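Local coordinates for putative Oleoyl-[acyl-carrier protein] thioesterase (Lactobacillus plantarum, PDB 2OWN) that probably hydrolyses the thioester of oleoyl and related acyl-acyl-carrier proteins, releasing the free fatty acid, at residues T161-Y166 against T220-I225. Residues are numbered along the deposited sequence; the frame is centred on the assembly and turned at random.
Sequences TITKPY and TAHANI
With OG1 of Thr163 set anti to its carbonyl carbon (chi1 -60°) and CG of His222 turned likewise (chi1 -55°), the two side chains run alongside each other in the same direction, and Thr163 OG1 meets His222 ND1 at 2.8 Å near the plane of the imidazole. Either atom could supply the proton. The other nitrogen, NE2, bonds to Glu241, so histidine, with two ring nitrogens, ties both neighbouring strands together. A phenylalanine in its place would probably leave the Thr163 hydroxyl and the Glu241 carboxylate without their shared mate. Beta-branched threonine suits this exposed strand position: its hydroxyl bonds while its methyl packs, Thr163 CG2 lying 3.6 Å from Thr220 CG2. Next to the strand's start, Thr161 OG1, which also takes the backbone N-H of Thr158, and Asn224 OD1 approach to 2.7 Å; Asn224 ND2 binds the carbonyl of Glu156. On the opposite face, under helix 184-191, Ala221 offers a single methyl that fits against the ring edge of Tyr166, CB 3.5 Å from CE2. Ile162, also under the helix, reaches with CD1 to Ile225 CD1 at the more open end. Tyr166 stacks on Trp187 and bonds through OH to Asp190. Paired backbone bonds join Ile162 to Ala223 and Lys164 to Ala221. This is antiparallel pairing of strands 162-167 and 218-227, one face partly solvent-facing, the other helix-packed, as in the hotdog fold of acyl-ACP thioesterases.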
ATOM      1  N   THR B 161     -26.617  -2.739 -10.861  1.00 36.27           N
ATOM      2  CA  THR B 161     -25.300  -3.254 -10.404  1.00 35.68           C
ATOM      3  C   THR B 161     -24.163  -2.359 -10.906  1.00 35.84           C
ATOM      4  O   THR B 161     -24.142  -2.021 -12.089  1.00 35.46           O
ATOM      5  CB  THR B 161     -25.026  -4.719 -10.875  1.00 35.02           C
ATOM      6  OG1 THR B 161     -25.993  -5.602 -10.295  1.00 33.81           O
ATOM      7  CG2 THR B 161     -23.606  -5.198 -10.491  1.00 33.74           C
ATOM      8  N   ILE B 162     -23.254  -1.989  -9.996  1.00 35.91           N
ATOM      9  CA  ILE B 162     -22.081  -1.162 -10.303  1.00 37.05           C
ATOM     10  C   ILE B 162     -21.015  -2.165 -10.711  1.00 37.48           C
ATOM     11  O   ILE B 162     -20.712  -3.060  -9.921  1.00 35.30           O
ATOM     12  CB  ILE B 162     -21.584  -0.325  -9.087  1.00 37.45           C
ATOM     13  CG1 ILE B 162     -22.707   0.556  -8.516  1.00 38.84           C
ATOM     14  CG2 ILE B 162     -20.377   0.539  -9.484  1.00 38.97           C
ATOM     15  CD1 ILE B 162     -22.315   1.337  -7.249  1.00 36.50           C
ATOM     16  N   THR B 163     -20.478  -2.031 -11.930  1.00 38.13           N
ATOM     17  CA  THR B 163     -19.420  -2.913 -12.464  1.00 39.27           C
ATOM     18  C   THR B 163     -18.204  -2.086 -12.909  1.00 40.22           C
ATOM     19  O   THR B 163     -18.381  -1.078 -13.597  1.00 40.68           O
ATOM     20  CB  THR B 163     -19.937  -3.803 -13.618  1.00 38.69           C
ATOM     21  OG1 THR B 163     -21.007  -4.620 -13.138  1.00 39.93           O
ATOM     22  CG2 THR B 163     -18.843  -4.728 -14.163  1.00 37.52           C
ATOM     23  N   LYS B 164     -17.003  -2.491 -12.465  1.00 40.49           N
ATOM     24  CA  LYS B 164     -15.713  -1.866 -12.840  1.00 40.97           C
ATOM     25  C   LYS B 164     -14.647  -2.940 -13.128  1.00 40.16           C
ATOM     26  O   LYS B 164     -14.563  -3.910 -12.351  1.00 39.83           O
ATOM     27  CB  LYS B 164     -15.143  -0.938 -11.759  1.00 40.94           C
ATOM     28  CG  LYS B 164     -15.931   0.329 -11.466  1.00 43.86           C
ATOM     29  CD  LYS B 164     -15.102   1.213 -10.548  1.00 43.30           C
ATOM     30  CE  LYS B 164     -15.795   2.467 -10.101  1.00 47.01           C
ATOM     31  NZ  LYS B 164     -14.840   3.217  -9.237  1.00 44.51           N
ATOM     32  N   PRO B 165     -13.869  -2.795 -14.241  1.00 39.57           N
ATOM     33  CA  PRO B 165     -12.785  -3.741 -14.496  1.00 38.77           C
ATOM     34  C   PRO B 165     -11.507  -3.280 -13.763  1.00 37.96           C
ATOM     35  O   PRO B 165     -11.308  -2.072 -13.550  1.00 39.12           O
ATOM     36  CB  PRO B 165     -12.604  -3.657 -16.013  1.00 39.51           C
ATOM     37  CG  PRO B 165     -12.924  -2.256 -16.340  1.00 39.52           C
ATOM     38  CD  PRO B 165     -13.950  -1.800 -15.338  1.00 39.10           C
ATOM     39  N   TYR B 166     -10.699  -4.246 -13.335  1.00 35.71           N
ATOM     40  CA  TYR B 166      -9.393  -4.005 -12.684  1.00 35.27           C
ATOM     41  C   TYR B 166      -8.387  -4.992 -13.266  1.00 34.72           C
ATOM     42  O   TYR B 166      -8.734  -6.156 -13.500  1.00 35.14           O
ATOM     43  CB  TYR B 166      -9.445  -4.168 -11.171  1.00 34.76           C
ATOM     44  CG  TYR B 166     -10.351  -3.196 -10.476  1.00 36.02           C
ATOM     45  CD1 TYR B 166      -9.866  -1.943 -10.045  1.00 35.36           C
ATOM     46  CD2 TYR B 166     -11.708  -3.505 -10.238  1.00 33.13           C
ATOM     47  CE1 TYR B 166     -10.714  -1.007  -9.382  1.00 34.65           C
ATOM     48  CE2 TYR B 166     -12.567  -2.575  -9.568  1.00 31.71           C
ATOM     49  CZ  TYR B 166     -12.063  -1.340  -9.157  1.00 34.21           C
ATOM     50  OH  TYR B 166     -12.887  -0.460  -8.525  1.00 35.30           O
ATOM     51  N   THR B 220     -13.190  -8.538 -13.022  1.00 35.84           N
ATOM     52  CA  THR B 220     -14.423  -7.754 -13.160  1.00 34.27           C
ATOM     53  C   THR B 220     -15.034  -7.721 -11.756  1.00 33.11           C
ATOM     54  O   THR B 220     -15.385  -8.778 -11.220  1.00 32.35           O
ATOM     55  CB  THR B 220     -15.384  -8.383 -14.185  1.00 34.49           C
ATOM     56  OG1 THR B 220     -14.701  -8.551 -15.433  1.00 34.00           O
ATOM     57  CG2 THR B 220     -16.613  -7.502 -14.402  1.00 33.68           C
ATOM     58  N   ALA B 221     -15.107  -6.518 -11.167  1.00 31.45           N
ATOM     59  CA  ALA B 221     -15.639  -6.286  -9.819  1.00 32.37           C
ATOM     60  C   ALA B 221     -17.060  -5.780  -9.941  1.00 32.68           C
ATOM     61  O   ALA B 221     -17.294  -4.828 -10.683  1.00 34.21           O
ATOM     62  CB  ALA B 221     -14.792  -5.275  -9.062  1.00 29.70           C
ATOM     63  N   HIS B 222     -17.989  -6.413  -9.222  1.00 32.13           N
ATOM     64  CA  HIS B 222     -19.410  -6.045  -9.214  1.00 32.12           C
ATOM     65  C   HIS B 222     -19.827  -5.645  -7.799  1.00 31.44           C
ATOM     66  O   HIS B 222     -19.252  -6.151  -6.839  1.00 30.28           O
ATOM     67  CB  HIS B 222     -20.289  -7.189  -9.696  1.00 32.55           C
ATOM     68  CG  HIS B 222     -19.930  -7.722 -11.042  1.00 33.81           C
ATOM     69  ND1 HIS B 222     -20.344  -7.124 -12.211  1.00 34.11           N
ATOM     70  CD2 HIS B 222     -19.234  -8.824 -11.408  1.00 34.78           C
ATOM     71  CE1 HIS B 222     -19.894  -7.818 -13.240  1.00 36.34           C
ATOM     72  NE2 HIS B 222     -19.222  -8.856 -12.780  1.00 33.42           N
ATOM     73  N   ALA B 223     -20.802  -4.735  -7.684  1.00 31.07           N
ATOM     74  CA  ALA B 223     -21.339  -4.271  -6.384  1.00 30.49           C
ATOM     75  C   ALA B 223     -22.801  -3.800  -6.457  1.00 31.85           C
ATOM     76  O   ALA B 223     -23.181  -3.123  -7.423  1.00 31.18           O
ATOM     77  CB  ALA B 223     -20.463  -3.169  -5.776  1.00 29.71           C
ATOM     78  N   ASN B 224     -23.595  -4.216  -5.462  1.00 32.50           N
ATOM     79  CA  ASN B 224     -25.001  -3.844  -5.268  1.00 32.43           C
ATOM     80  C   ASN B 224     -25.112  -3.165  -3.921  1.00 32.50           C
ATOM     81  O   ASN B 224     -24.700  -3.763  -2.928  1.00 32.85           O
ATOM     82  CB  ASN B 224     -25.936  -5.073  -5.250  1.00 33.02           C
ATOM     83  CG  ASN B 224     -26.091  -5.737  -6.604  1.00 31.10           C
ATOM     84  OD1 ASN B 224     -26.155  -5.071  -7.630  1.00 34.73           O
ATOM     85  ND2 ASN B 224     -26.230  -7.059  -6.602  1.00 32.27           N
ATOM     86  N   ILE B 225     -25.631  -1.937  -3.889  1.00 31.60           N
ATOM     87  CA  ILE B 225     -25.847  -1.168  -2.659  1.00 32.77           C
ATOM     88  C   ILE B 225     -27.285  -1.542  -2.306  1.00 32.01           C
ATOM     89  O   ILE B 225     -28.218  -1.187  -3.052  1.00 31.95           O
ATOM     90  CB  ILE B 225     -25.674   0.350  -2.852  1.00 33.25           C
ATOM     91  CG1 ILE B 225     -24.264   0.672  -3.385  1.00 34.64           C
ATOM     92  CG2 ILE B 225     -25.956   1.087  -1.520  1.00 32.61           C
ATOM     93  CD1 ILE B 225     -24.044   2.141  -3.707  1.00 33.60           C
TER